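Local coordinates for regulatory protein of LacI family (Chloroflexus aggregans, PDB 3BBL) that probably binds operator DNA and controls transcription in response to a small effector molecule, as other LacI-family regulators do, at residues E118-R123 with A219-D224; R126-L131 with E149-A154; V172-T177 with M204-E209; H179-D182 with R187-T190. All coordinates share one frame; numbering follows the deposited sequence.

All four contacts lie in the part of the chain that holds the strands 128-132, 163-165, 191-194, 219-223 and 237-240. Interactions 1 and 2 have centres about 10 Å apart and share one face of the sheet. Ile121 CG1 lies 3.9 Å from Ile128 CD1. Interactions 3 and 4 use the same helix, 170-181, with centres about 11 Å apart. Ile220 of interaction 1 crosses to their side, where its CD1 meets Met204 CG at 3.8 Å. Interaction 4 meets interaction 2, where Arg127 O and Thr190 N are 2.8 Å apart and probably hydrogen-bonded. The ethanediol, probably from the crystallisation liquor, sits beside interaction 1.

Interaction 1 (E118-R123 with A219-D224); sequences EYLIGR and AIIGFD. With EDO (1,2-ethanediol), chain C.
The backbone O of Ile220 accepts hydrogen bonds from both hydroxyls of a bound 1,2-ethanediol, beside the place where Ala219 and Ile221 meet Leu120. The bond from EDO O2 to Ile220 O is 2.7 Å long; the one from EDO O1 is weak. Ile220 N gives its hydrogen to EDO O1 at 2.8 Å, nearly straight at 168°. Ser237 N also bonds the diol.

The contact between the segments is apolar. The 118-123 helix runs almost antiparallel to strand 219-223, at 166°, with the axes 10.5 Å apart. Leu120 and Ile221 reach toward each other tip to tip, and Leu120 CG lies 3.8 Å from Ile221 CD1. Both Leu120 methyls also lie near that CD1. Leu120 CG stands anti to the carbonyl carbon (chi1 -68°), which sends the branch toward the strand. There Leu120 CD2 also meets Ala219 CB at 4.0 Å. The Tyr119 ring comes obliquely to Ile221 CD1, with its CD2 4.4 Å away.

With an alanine at Leu120, Ile221 CD1 and Ala219 CB would probably lose their main partner on the helix, leaving a gap over the strand.

Ile220 points the other way, onto helix 197-209. Helix 118-123 therefore meets this strand face through apolar contact alone, with no hydrogen bond between the segments.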
loop_
_atom_site.group_PDB
_atom_site.type_symbol
_atom_site.label_atom_id
_atom_site.label_comp_id
_atom_site.label_asym_id
_atom_site.label_seq_id
_atom_site.Cartn_x
_atom_site.Cartn_y
_atom_site.Cartn_z
ATOM N N GLU A 118 -1.836 15.608 -23.444
ATOM C CA GLU A 118 -2.667 15.732 -24.645
ATOM C C GLU A 118 -4.122 15.899 -24.237
ATOM O O GLU A 118 -4.871 16.665 -24.837
ATOM C CB GLU A 118 -2.541 14.495 -25.538
ATOM C CG GLU A 118 -1.147 14.311 -26.124
ATOM C CD GLU A 118 -1.015 13.047 -26.942
ATOM O OE1 GLU A 118 -1.691 12.051 -26.603
ATOM O OE2 GLU A 118 -0.228 13.044 -27.907
ATOM N N TYR A 119 -4.516 15.171 -23.198
ATOM C CA TYR A 119 -5.878 15.248 -22.698
ATOM C C TYR A 119 -6.177 16.663 -22.195
ATOM O O TYR A 119 -7.216 17.236 -22.511
ATOM C CB TYR A 119 -6.097 14.243 -21.566
ATOM C CG TYR A 119 -7.506 14.293 -21.028
ATOM C CD1 TYR A 119 -8.542 13.621 -21.669
ATOM C CD2 TYR A 119 -7.817 15.079 -19.923
ATOM C CE1 TYR A 119 -9.858 13.738 -21.225
ATOM C CE2 TYR A 119 -9.125 15.206 -19.472
ATOM C CZ TYR A 119 -10.140 14.536 -20.125
ATOM O OH TYR A 119 -11.435 14.685 -19.673
ATOM N N LEU A 120 -5.264 17.224 -21.408
ATOM C CA LEU A 120 -5.460 18.571 -20.897
ATOM C C LEU A 120 -5.546 19.566 -22.063
ATOM O O LEU A 120 -6.414 20.424 -22.088
ATOM C CB LEU A 120 -4.332 18.937 -19.930
ATOM C CG LEU A 120 -4.361 18.133 -18.627
ATOM C CD1 LEU A 120 -3.069 18.359 -17.862
ATOM C CD2 LEU A 120 -5.575 18.539 -17.786
ATOM N N ILE A 121 -4.661 19.431 -23.042
ATOM C CA ILE A 121 -4.686 20.325 -24.195
ATOM C C ILE A 121 -6.021 20.184 -24.933
ATOM O O ILE A 121 -6.553 21.162 -25.461
ATOM C CB ILE A 121 -3.521 20.001 -25.157
ATOM C CG1 ILE A 121 -2.198 20.336 -24.476
ATOM C CG2 ILE A 121 -3.683 20.750 -26.459
ATOM C CD1 ILE A 121 -0.989 19.937 -25.271
ATOM N N GLY A 122 -6.553 18.961 -24.949
ATOM C CA GLY A 122 -7.820 18.696 -25.606
ATOM C C GLY A 122 -8.992 19.367 -24.915
ATOM O O GLY A 122 -10.066 19.513 -25.495
ATOM N N ARG A 123 -8.802 19.770 -23.667
ATOM C CA ARG A 123 -9.862 20.442 -22.945
ATOM C C ARG A 123 -9.711 21.945 -23.174
ATOM O O ARG A 123 -10.596 22.725 -22.824
ATOM C CB ARG A 123 -9.792 20.127 -21.440
ATOM C CG ARG A 123 -9.911 18.639 -21.058
ATOM C CD ARG A 123 -10.921 17.898 -21.928
ATOM N NE ARG A 123 -12.191 18.602 -21.958
ATOM C CZ ARG A 123 -13.005 18.638 -23.010
ATOM N NH1 ARG A 123 -12.688 18.004 -24.132
ATOM N NH2 ARG A 123 -14.134 19.323 -22.934
ATOM N N ALA A 219 -6.955 22.212 -12.976
ATOM C CA ALA A 219 -7.017 20.782 -13.275
ATOM C C ALA A 219 -5.723 20.123 -12.773
ATOM O O ALA A 219 -4.647 20.720 -12.830
ATOM C CB ALA A 219 -7.182 20.560 -14.773
ATOM N N ILE A 220 -5.845 18.905 -12.262
ATOM C CA ILE A 220 -4.702 18.171 -11.751
ATOM C C ILE A 220 -4.718 16.707 -12.176
ATOM O O ILE A 220 -5.736 16.029 -12.062
ATOM C CB ILE A 220 -4.657 18.231 -10.206
ATOM C CG1 ILE A 220 -4.464 19.675 -9.757
ATOM C CG2 ILE A 220 -3.510 17.362 -9.664
ATOM C CD1 ILE A 220 -4.680 19.882 -8.258
ATOM N N ILE A 221 -3.591 16.225 -12.685
ATOM C CA ILE A 221 -3.481 14.825 -13.076
ATOM C C ILE A 221 -2.227 14.288 -12.412
ATOM O O ILE A 221 -1.155 14.877 -12.536
ATOM C CB ILE A 221 -3.375 14.637 -14.609
ATOM C CG1 ILE A 221 -4.665 15.096 -15.283
ATOM C CG2 ILE A 221 -3.137 13.169 -14.937
ATOM C CD1 ILE A 221 -4.711 14.821 -16.773
ATOM N N GLY A 222 -2.374 13.187 -11.682
ATOM C CA GLY A 222 -1.238 12.594 -10.998
ATOM C C GLY A 222 -0.655 11.417 -11.747
ATOM O O GLY A 222 -0.930 11.216 -12.935
ATOM N N PHE A 223 0.165 10.639 -11.044
ATOM C CA PHE A 223 0.806 9.461 -11.624
ATOM C C PHE A 223 0.944 8.368 -10.578
ATOM O O PHE A 223 1.398 8.635 -9.460
ATOM C CB PHE A 223 2.184 9.838 -12.186
ATOM C CG PHE A 223 2.625 8.995 -13.359
ATOM C CD1 PHE A 223 2.640 9.531 -14.644
ATOM C CD2 PHE A 223 3.042 7.674 -13.179
ATOM C CE1 PHE A 223 3.071 8.769 -15.739
ATOM C CE2 PHE A 223 3.473 6.903 -14.265
ATOM C CZ PHE A 223 3.488 7.453 -15.546
ATOM N N ASP A 224 0.535 7.167 -11.002
ATOM C CA ASP A 224 0.500 5.859 -10.311
ATOM C C ASP A 224 -0.833 5.452 -9.722
ATOM O O ASP A 224 -0.922 4.427 -9.067
ATOM C CB ASP A 224 1.576 5.602 -9.214
ATOM C CG ASP A 224 2.707 6.573 -9.218
ATOM O OD1 ASP A 224 2.993 7.034 -8.097
ATOM O OD2 ASP A 224 3.304 6.871 -10.274
HETATM C C1 EDO C . -9.020 17.433 -11.211
HETATM O O1 EDO C . -8.478 17.934 -12.441
HETATM C C2 EDO C . -9.218 15.912 -11.281
HETATM O O2 EDO C . -8.033 15.238 -10.870
#

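Interaction 2 (R126-L131 with E149-A154); sequences RRIAIL and EAMQTA
The beta-alpha-beta unit made of strand 128-132, helix 138-153 and strand 163-165 has here a contact between Ile128 and Met151, the latter present as selenomethionine. Their side chains cross obliquely. Met151 SE lies 3.9 Å from Ile128 CD1, and Met151 CE lies 4.0 Å from Ile128 CB. The same methyl comes 3.8 Å from Ile128 O, which also accepts a hydrogen bond from Tyr147 OH. Met151 CG is anti to the carbonyl carbon (chi1 -62°), and the chain bends again at chi2 and chi3. These bends bring the selenium and its methyl up against Ile128. Ile128 CG1 is likewise anti to its own carbonyl carbon, and carries CD1 to the selenium. Val117 and Ile121 of helix 109-123 add to the same apolar layer.

A water gives a looser polar link beside this packing. Arg126 NH2 gives a hydrogen to it at 3.0 Å, in the plane and at the edge of the guanidinium. That water in turn donates weakly to Ala154 O.

Strands 128-132 and 163-165 are parallel neighbours, so the arrangement is a classic beta-alpha-beta crossover, with the connecting helix packed on the sheet.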
loop_
_atom_site.group_PDB
_atom_site.type_symbol
_atom_site.label_atom_id
_atom_site.label_comp_id
_atom_site.label_asym_id
_atom_site.label_seq_id
_atom_site.Cartn_x
_atom_site.Cartn_y
_atom_site.Cartn_z
ATOM N N ARG A 126 -3.884 25.770 -21.819
ATOM C CA ARG A 126 -2.691 26.250 -22.498
ATOM C C ARG A 126 -1.581 26.572 -21.516
ATOM O O ARG A 126 -0.429 26.661 -21.911
ATOM C CB ARG A 126 -2.995 27.475 -23.376
ATOM C CG ARG A 126 -3.980 27.203 -24.491
ATOM C CD ARG A 126 -4.013 28.346 -25.493
ATOM N NE ARG A 126 -3.004 28.205 -26.545
ATOM C CZ ARG A 126 -2.037 29.088 -26.789
ATOM N NH1 ARG A 126 -1.931 30.191 -26.055
ATOM N NH2 ARG A 126 -1.168 28.871 -27.773
ATOM N N ARG A 127 -1.921 26.808 -20.254
ATOM C CA ARG A 127 -0.894 27.091 -19.263
ATOM C C ARG A 127 -0.867 25.868 -18.360
ATOM O O ARG A 127 -1.606 25.775 -17.379
ATOM C CB ARG A 127 -1.225 28.372 -18.491
ATOM C CG ARG A 127 -1.277 29.636 -19.373
ATOM C CD ARG A 127 -1.198 30.950 -18.590
ATOM N NE ARG A 127 -2.302 31.145 -17.653
ATOM C CZ ARG A 127 -3.565 31.368 -17.999
ATOM N NH1 ARG A 127 -3.911 31.431 -19.271
ATOM N NH2 ARG A 127 -4.492 31.513 -17.063
ATOM N N ILE A 128 -0.024 24.914 -18.732
ATOM C CA ILE A 128 0.093 23.664 -18.001
ATOM C C ILE A 128 1.466 23.537 -17.364
ATOM O O ILE A 128 2.487 23.626 -18.035
ATOM C CB ILE A 128 -0.124 22.458 -18.943
ATOM C CG1 ILE A 128 -1.399 22.672 -19.762
ATOM C CG2 ILE A 128 -0.185 21.163 -18.132
ATOM C CD1 ILE A 128 -1.583 21.708 -20.920
ATOM N N ALA A 129 1.480 23.331 -16.057
ATOM C CA ALA A 129 2.725 23.201 -15.337
ATOM C C ALA A 129 2.924 21.746 -14.913
ATOM O O ALA A 129 1.995 20.925 -14.986
ATOM C CB ALA A 129 2.699 24.112 -14.111
ATOM N N ILE A 130 4.134 21.435 -14.459
ATOM C CA ILE A 130 4.435 20.084 -14.010
ATOM C C ILE A 130 5.344 20.055 -12.778
ATOM O O ILE A 130 6.312 20.816 -12.670
ATOM C CB ILE A 130 5.088 19.256 -15.160
ATOM C CG1 ILE A 130 5.302 17.809 -14.711
ATOM C CG2 ILE A 130 6.399 19.920 -15.615
ATOM C CD1 ILE A 130 5.842 16.911 -15.810
ATOM N N LEU A 131 4.998 19.183 -11.843
ATOM C CA LEU A 131 5.775 18.992 -10.633
ATOM C C LEU A 131 6.627 17.762 -10.942
ATOM O O LEU A 131 6.159 16.628 -10.897
ATOM C CB LEU A 131 4.839 18.748 -9.448
ATOM C CG LEU A 131 3.784 19.851 -9.279
ATOM C CD1 LEU A 131 3.032 19.651 -7.970
ATOM C CD2 LEU A 131 4.452 21.217 -9.311
ATOM N N GLU A 149 7.236 16.635 -24.940
ATOM C CA GLU A 149 6.782 16.231 -26.266
ATOM C C GLU A 149 5.375 16.710 -26.585
ATOM O O GLU A 149 5.120 17.223 -27.669
ATOM C CB GLU A 149 6.841 14.707 -26.411
ATOM C CG GLU A 149 8.168 14.185 -26.901
ATOM C CD GLU A 149 8.292 12.671 -26.765
ATOM O OE1 GLU A 149 7.313 11.953 -27.089
ATOM O OE2 GLU A 149 9.374 12.205 -26.337
ATOM N N ALA A 150 4.456 16.530 -25.644
ATOM C CA ALA A 150 3.088 16.957 -25.875
ATOM C C ALA A 150 3.000 18.477 -26.015
ATOM O O ALA A 150 2.311 18.980 -26.901
ATOM C CB ALA A 150 2.186 16.478 -24.741
HETATM N N MSE A 151 3.705 19.204 -25.154
HETATM C CA MSE A 151 3.674 20.663 -25.202
HETATM C C MSE A 151 4.288 21.144 -26.527
HETATM O O MSE A 151 3.734 22.011 -27.201
HETATM C CB MSE A 151 4.427 21.269 -23.999
HETATM C CG MSE A 151 3.855 20.936 -22.640
HETATM SE SE MSE A 151 1.955 21.588 -22.459
HETATM C CE MSE A 151 2.459 23.412 -21.871
ATOM N N GLN A 152 5.419 20.559 -26.903
ATOM C CA GLN A 152 6.101 20.897 -28.147
ATOM C C GLN A 152 5.198 20.630 -29.351
ATOM O O GLN A 152 5.065 21.459 -30.240
ATOM C CB GLN A 152 7.384 20.069 -28.264
ATOM C CG GLN A 152 8.070 20.152 -29.613
ATOM C CD GLN A 152 8.830 21.443 -29.803
ATOM O OE1 GLN A 152 9.772 21.730 -29.061
ATOM N NE2 GLN A 152 8.428 22.234 -30.802
ATOM N N THR A 153 4.577 19.458 -29.378
ATOM C CA THR A 153 3.689 19.099 -30.476
ATOM C C THR A 153 2.512 20.065 -30.612
ATOM O O THR A 153 2.112 20.404 -31.723
ATOM C CB THR A 153 3.150 17.663 -30.296
ATOM O OG1 THR A 153 4.233 16.736 -30.437
ATOM C CG2 THR A 153 2.077 17.346 -31.317
ATOM N N ALA A 154 1.950 20.514 -29.492
ATOM C CA ALA A 154 0.821 21.441 -29.553
ATOM C C ALA A 154 1.319 22.865 -29.730
ATOM O O ALA A 154 0.536 23.797 -29.857
ATOM C CB ALA A 154 -0.023 21.333 -28.294
HETATM O O HOH W 1 -0.176 27.088 -29.955
#

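Interaction 3 (V172-T177 with M204-E209); sequences VGRAMT and MAAARE
The guanidinium of Arg174 meets the carboxylate of Glu209 side-on, and the two planes are turned 43° apart. Glu209 OE2 sits at the guanidinium edge, in its plane, 2.8 Å from Arg174 NE. Glu209 OE1 takes Arg174 NH2 at 2.9 Å with its syn lone pair, but the oxygen is tilted out of the guanidinium plane and the N-H...O angle is only 132°. Together these form a two-pronged salt bridge. A second guanidinium, that of Arg208, has Ala205 O over one face, and makes a cation-pi contact with Phe233 of the second subunit.

Arg174 CG lies anti to the backbone N, and the extended chain carries the guanidinium across to helix 204-209. Replacing Arg174 by a leucine would probably leave the Glu209 carboxylate without its charged mate on this helix.

Next to the bridge the packing is close. Ala206 CB lies 3.6 Å from Thr177 CG2 and 3.8 Å from Arg174 O. Thr177 OG1 bonds Gly173 O at 2.8 Å, which turns the methyl toward Ala206.

The axes pass 8.2 Å apart and cross at -44°. This is the usual packing of neighbouring helices on one face of a parallel alpha/beta sheet.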
loop_
_atom_site.group_PDB
_atom_site.type_symbol
_atom_site.label_atom_id
_atom_site.label_comp_id
_atom_site.label_asym_id
_atom_site.label_seq_id
_atom_site.Cartn_x
_atom_site.Cartn_y
_atom_site.Cartn_z
ATOM N N VAL A 172 6.424 18.785 -0.747
ATOM C CA VAL A 172 7.011 19.440 -1.908
ATOM C C VAL A 172 5.929 19.787 -2.931
ATOM O O VAL A 172 5.927 20.883 -3.492
ATOM C CB VAL A 172 8.112 18.564 -2.559
ATOM C CG1 VAL A 172 8.534 19.142 -3.900
ATOM C CG2 VAL A 172 9.312 18.494 -1.633
ATOM N N GLY A 173 5.005 18.858 -3.160
ATOM C CA GLY A 173 3.933 19.112 -4.108
ATOM C C GLY A 173 3.122 20.335 -3.720
ATOM O O GLY A 173 2.773 21.157 -4.562
ATOM N N ARG A 174 2.842 20.463 -2.430
ATOM C CA ARG A 174 2.080 21.588 -1.920
ATOM C C ARG A 174 2.863 22.894 -2.056
ATOM O O ARG A 174 2.351 23.888 -2.578
ATOM C CB ARG A 174 1.721 21.340 -0.453
ATOM C CG ARG A 174 1.009 22.479 0.242
ATOM C CD ARG A 174 0.705 22.085 1.684
ATOM N NE ARG A 174 0.224 23.211 2.477
ATOM C CZ ARG A 174 1.000 24.173 2.972
ATOM N NH1 ARG A 174 2.311 24.150 2.763
ATOM N NH2 ARG A 174 0.464 25.175 3.660
ATOM N N ALA A 175 4.105 22.887 -1.589
ATOM C CA ALA A 175 4.963 24.067 -1.653
ATOM C C ALA A 175 5.119 24.582 -3.084
ATOM O O ALA A 175 4.938 25.770 -3.345
ATOM C CB ALA A 175 6.336 23.749 -1.060
HETATM N N MSE A 176 5.454 23.689 -4.011
HETATM C CA MSE A 176 5.627 24.083 -5.407
HETATM C C MSE A 176 4.322 24.626 -5.989
HETATM O O MSE A 176 4.334 25.569 -6.774
HETATM C CB MSE A 176 6.123 22.900 -6.243
HETATM C CG MSE A 176 7.420 22.351 -5.730
HETATM SE SE MSE A 176 8.322 21.071 -6.986
HETATM C CE MSE A 176 6.764 19.988 -7.277
ATOM N N THR A 177 3.191 24.048 -5.598
ATOM C CA THR A 177 1.920 24.522 -6.131
ATOM C C THR A 177 1.550 25.892 -5.560
ATOM O O THR A 177 1.014 26.751 -6.281
ATOM C CB THR A 177 0.771 23.515 -5.866
ATOM O OG1 THR A 177 1.076 22.274 -6.513
ATOM C CG2 THR A 177 -0.557 24.048 -6.421
HETATM N N MSE A 204 -3.484 19.513 -4.525
HETATM C CA MSE A 204 -4.901 19.631 -4.200
HETATM C C MSE A 204 -5.054 20.420 -2.887
HETATM O O MSE A 204 -5.954 21.255 -2.743
HETATM C CB MSE A 204 -5.535 18.241 -4.071
HETATM C CG MSE A 204 -5.700 17.553 -5.393
HETATM SE SE MSE A 204 -6.425 15.714 -5.144
HETATM C CE MSE A 204 -8.199 16.284 -4.567
ATOM N N ALA A 205 -4.160 20.166 -1.935
ATOM C CA ALA A 205 -4.208 20.856 -0.652
ATOM C C ALA A 205 -3.920 22.346 -0.842
ATOM O O ALA A 205 -4.536 23.197 -0.198
ATOM C CB ALA A 205 -3.196 20.245 0.302
ATOM N N ALA A 206 -2.974 22.652 -1.726
ATOM C CA ALA A 206 -2.607 24.030 -2.002
ATOM C C ALA A 206 -3.789 24.753 -2.653
ATOM O O ALA A 206 -4.128 25.877 -2.270
ATOM C CB ALA A 206 -1.385 24.073 -2.921
ATOM N N ALA A 207 -4.402 24.106 -3.641
ATOM C CA ALA A 207 -5.542 24.680 -4.344
ATOM C C ALA A 207 -6.656 25.004 -3.352
ATOM O O ALA A 207 -7.244 26.089 -3.389
ATOM C CB ALA A 207 -6.048 23.711 -5.381
ATOM N N ARG A 208 -6.943 24.046 -2.477
ATOM C CA ARG A 208 -7.970 24.204 -1.455
ATOM C C ARG A 208 -7.630 25.394 -0.555
ATOM O O ARG A 208 -8.478 26.224 -0.260
ATOM C CB ARG A 208 -8.072 22.921 -0.628
ATOM C CG ARG A 208 -8.994 23.017 0.577
ATOM C CD ARG A 208 -9.036 21.700 1.345
ATOM N NE ARG A 208 -7.703 21.214 1.721
ATOM C CZ ARG A 208 -6.891 21.824 2.584
ATOM N NH1 ARG A 208 -7.268 22.957 3.177
ATOM N NH2 ARG A 208 -5.701 21.298 2.863
ATOM N N GLU A 209 -6.379 25.475 -0.127
ATOM C CA GLU A 209 -5.940 26.572 0.714
ATOM C C GLU A 209 -6.114 27.932 0.034
ATOM O O GLU A 209 -6.397 28.928 0.705
ATOM C CB GLU A 209 -4.472 26.378 1.115
ATOM C CG GLU A 209 -4.275 25.380 2.242
ATOM C CD GLU A 209 -2.823 25.212 2.648
ATOM O OE1 GLU A 209 -2.102 26.234 2.749
ATOM O OE2 GLU A 209 -2.412 24.054 2.879
#

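Interaction 4 (H179-D182 with R187-T190); sequences HLLD and RRPT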
loop_
_atom_site.group_PDB
_atom_site.type_symbol
_atom_site.label_atom_id
_atom_site.label_comp_id
_atom_site.label_asym_id
_atom_site.label_seq_id
_atom_site.Cartn_x
_atom_site.Cartn_y
_atom_site.Cartn_z
ATOM N N HIS A 179 3.600 28.087 -4.747
ATOM C CA HIS A 179 4.475 29.014 -5.454
ATOM C C HIS A 179 3.802 29.403 -6.776
ATOM O O HIS A 179 3.800 30.561 -7.161
ATOM C CB HIS A 179 5.828 28.349 -5.732
ATOM C CG HIS A 179 6.727 29.158 -6.611
ATOM N ND1 HIS A 179 7.364 30.301 -6.176
ATOM C CD2 HIS A 179 7.102 28.988 -7.904
ATOM C CE1 HIS A 179 8.095 30.797 -7.158
ATOM N NE2 HIS A 179 7.954 30.020 -8.216
ATOM N N LEU A 180 3.224 28.425 -7.461
ATOM C CA LEU A 180 2.546 28.667 -8.732
ATOM C C LEU A 180 1.249 29.441 -8.550
ATOM O O LEU A 180 0.900 30.272 -9.378
ATOM C CB LEU A 180 2.260 27.340 -9.450
ATOM C CG LEU A 180 3.473 26.624 -10.052
ATOM C CD1 LEU A 180 3.069 25.259 -10.553
ATOM C CD2 LEU A 180 4.053 27.453 -11.180
ATOM N N LEU A 181 0.532 29.166 -7.467
ATOM C CA LEU A 181 -0.716 29.865 -7.203
ATOM C C LEU A 181 -0.459 31.306 -6.745
ATOM O O LEU A 181 -1.384 32.118 -6.686
ATOM C CB LEU A 181 -1.545 29.103 -6.162
ATOM C CG LEU A 181 -1.980 27.698 -6.615
ATOM C CD1 LEU A 181 -2.912 27.071 -5.595
ATOM C CD2 LEU A 181 -2.673 27.783 -7.962
ATOM N N ASP A 182 0.794 31.617 -6.416
ATOM C CA ASP A 182 1.162 32.975 -6.012
ATOM C C ASP A 182 1.124 33.869 -7.251
ATOM O O ASP A 182 1.142 35.101 -7.136
ATOM C CB ASP A 182 2.577 33.043 -5.416
ATOM C CG ASP A 182 2.633 32.611 -3.956
ATOM O OD1 ASP A 182 1.640 32.801 -3.227
ATOM O OD2 ASP A 182 3.687 32.096 -3.525
ATOM N N ARG A 187 -1.094 34.912 -15.158
ATOM C CA ARG A 187 0.099 34.075 -15.305
ATOM C C ARG A 187 0.021 32.697 -14.667
ATOM O O ARG A 187 0.874 31.847 -14.899
ATOM C CB ARG A 187 1.315 34.807 -14.727
ATOM C CG ARG A 187 1.762 36.008 -15.537
ATOM C CD ARG A 187 3.003 35.690 -16.362
ATOM N NE ARG A 187 2.866 34.423 -17.061
ATOM C CZ ARG A 187 3.706 33.397 -16.931
ATOM N NH1 ARG A 187 4.764 33.481 -16.128
ATOM N NH2 ARG A 187 3.474 32.274 -17.597
ATOM N N ARG A 188 -0.997 32.483 -13.853
ATOM C CA ARG A 188 -1.164 31.219 -13.160
ATOM C C ARG A 188 -1.534 30.065 -14.096
ATOM O O ARG A 188 -2.319 30.239 -15.022
ATOM C CB ARG A 188 -2.242 31.412 -12.098
ATOM C CG ARG A 188 -2.715 30.174 -11.390
ATOM C CD ARG A 188 -3.926 30.552 -10.565
ATOM N NE ARG A 188 -3.630 31.727 -9.746
ATOM C CZ ARG A 188 -4.535 32.622 -9.363
ATOM N NH1 ARG A 188 -5.806 32.472 -9.724
ATOM N NH2 ARG A 188 -4.159 33.677 -8.643
ATOM N N PRO A 189 -0.954 28.873 -13.876
ATOM C CA PRO A 189 -1.306 27.749 -14.754
ATOM C C PRO A 189 -2.729 27.287 -14.452
ATOM O O PRO A 189 -3.211 27.429 -13.332
ATOM C CB PRO A 189 -0.270 26.681 -14.398
ATOM C CG PRO A 189 0.047 26.973 -12.965
ATOM C CD PRO A 189 0.111 28.494 -12.928
ATOM N N THR A 190 -3.405 26.756 -15.462
ATOM C CA THR A 190 -4.761 26.276 -15.288
ATOM C C THR A 190 -4.775 24.763 -15.080
ATOM O O THR A 190 -5.793 24.181 -14.725
ATOM C CB THR A 190 -5.626 26.615 -16.495
ATOM O OG1 THR A 190 -5.068 25.994 -17.653
ATOM C CG2 THR A 190 -5.702 28.110 -16.696
#
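Past helix 170-181 the chain doubles back, bringing Leu181 CA within 6.1 Å of Arg188 CA with no hydrogen bond between the two segments. The side chains of Arg188 and Pro189 pack against Leu180 and Leu181.

The carbon chain of Arg188 packs on Leu181. Arg188 CD lies 4.0 Å from Leu181 CD2, and the two side chains pass at a slant. Arg188 CG is anti to the backbone N (chi1 172°), and the chain then bends at chi3. This lays the CG and CD methylenes by the leucine and carries the guanidinium on past Leu181 O. Arg188 NH2 stands 3.7 Å from that oxygen, obliquely and too far for a bond. Its hydrogen bond is instead to Leu183 O, in the turn joining the two segments. The arginine therefore holds the turn by its polar end and meets Leu181 with its stem.

Pro189 takes the other side of the contact. Pro189 CG lies 4.2 Å from Leu180 CB, and Pro189 CD lies 4.0 Å from Leu180 O. Both Leu180 and Pro189 also touch Ala129 and Tyr162, so their layer continues onto strand 128-132. Leu181 reaches Leu212 as well.

Just beyond Pro189 the chain enters strand 191-194. The arrangement is a helix-to-strand connection of a Rossmann-like alpha/beta fold, as found in periplasmic binding protein-like domains.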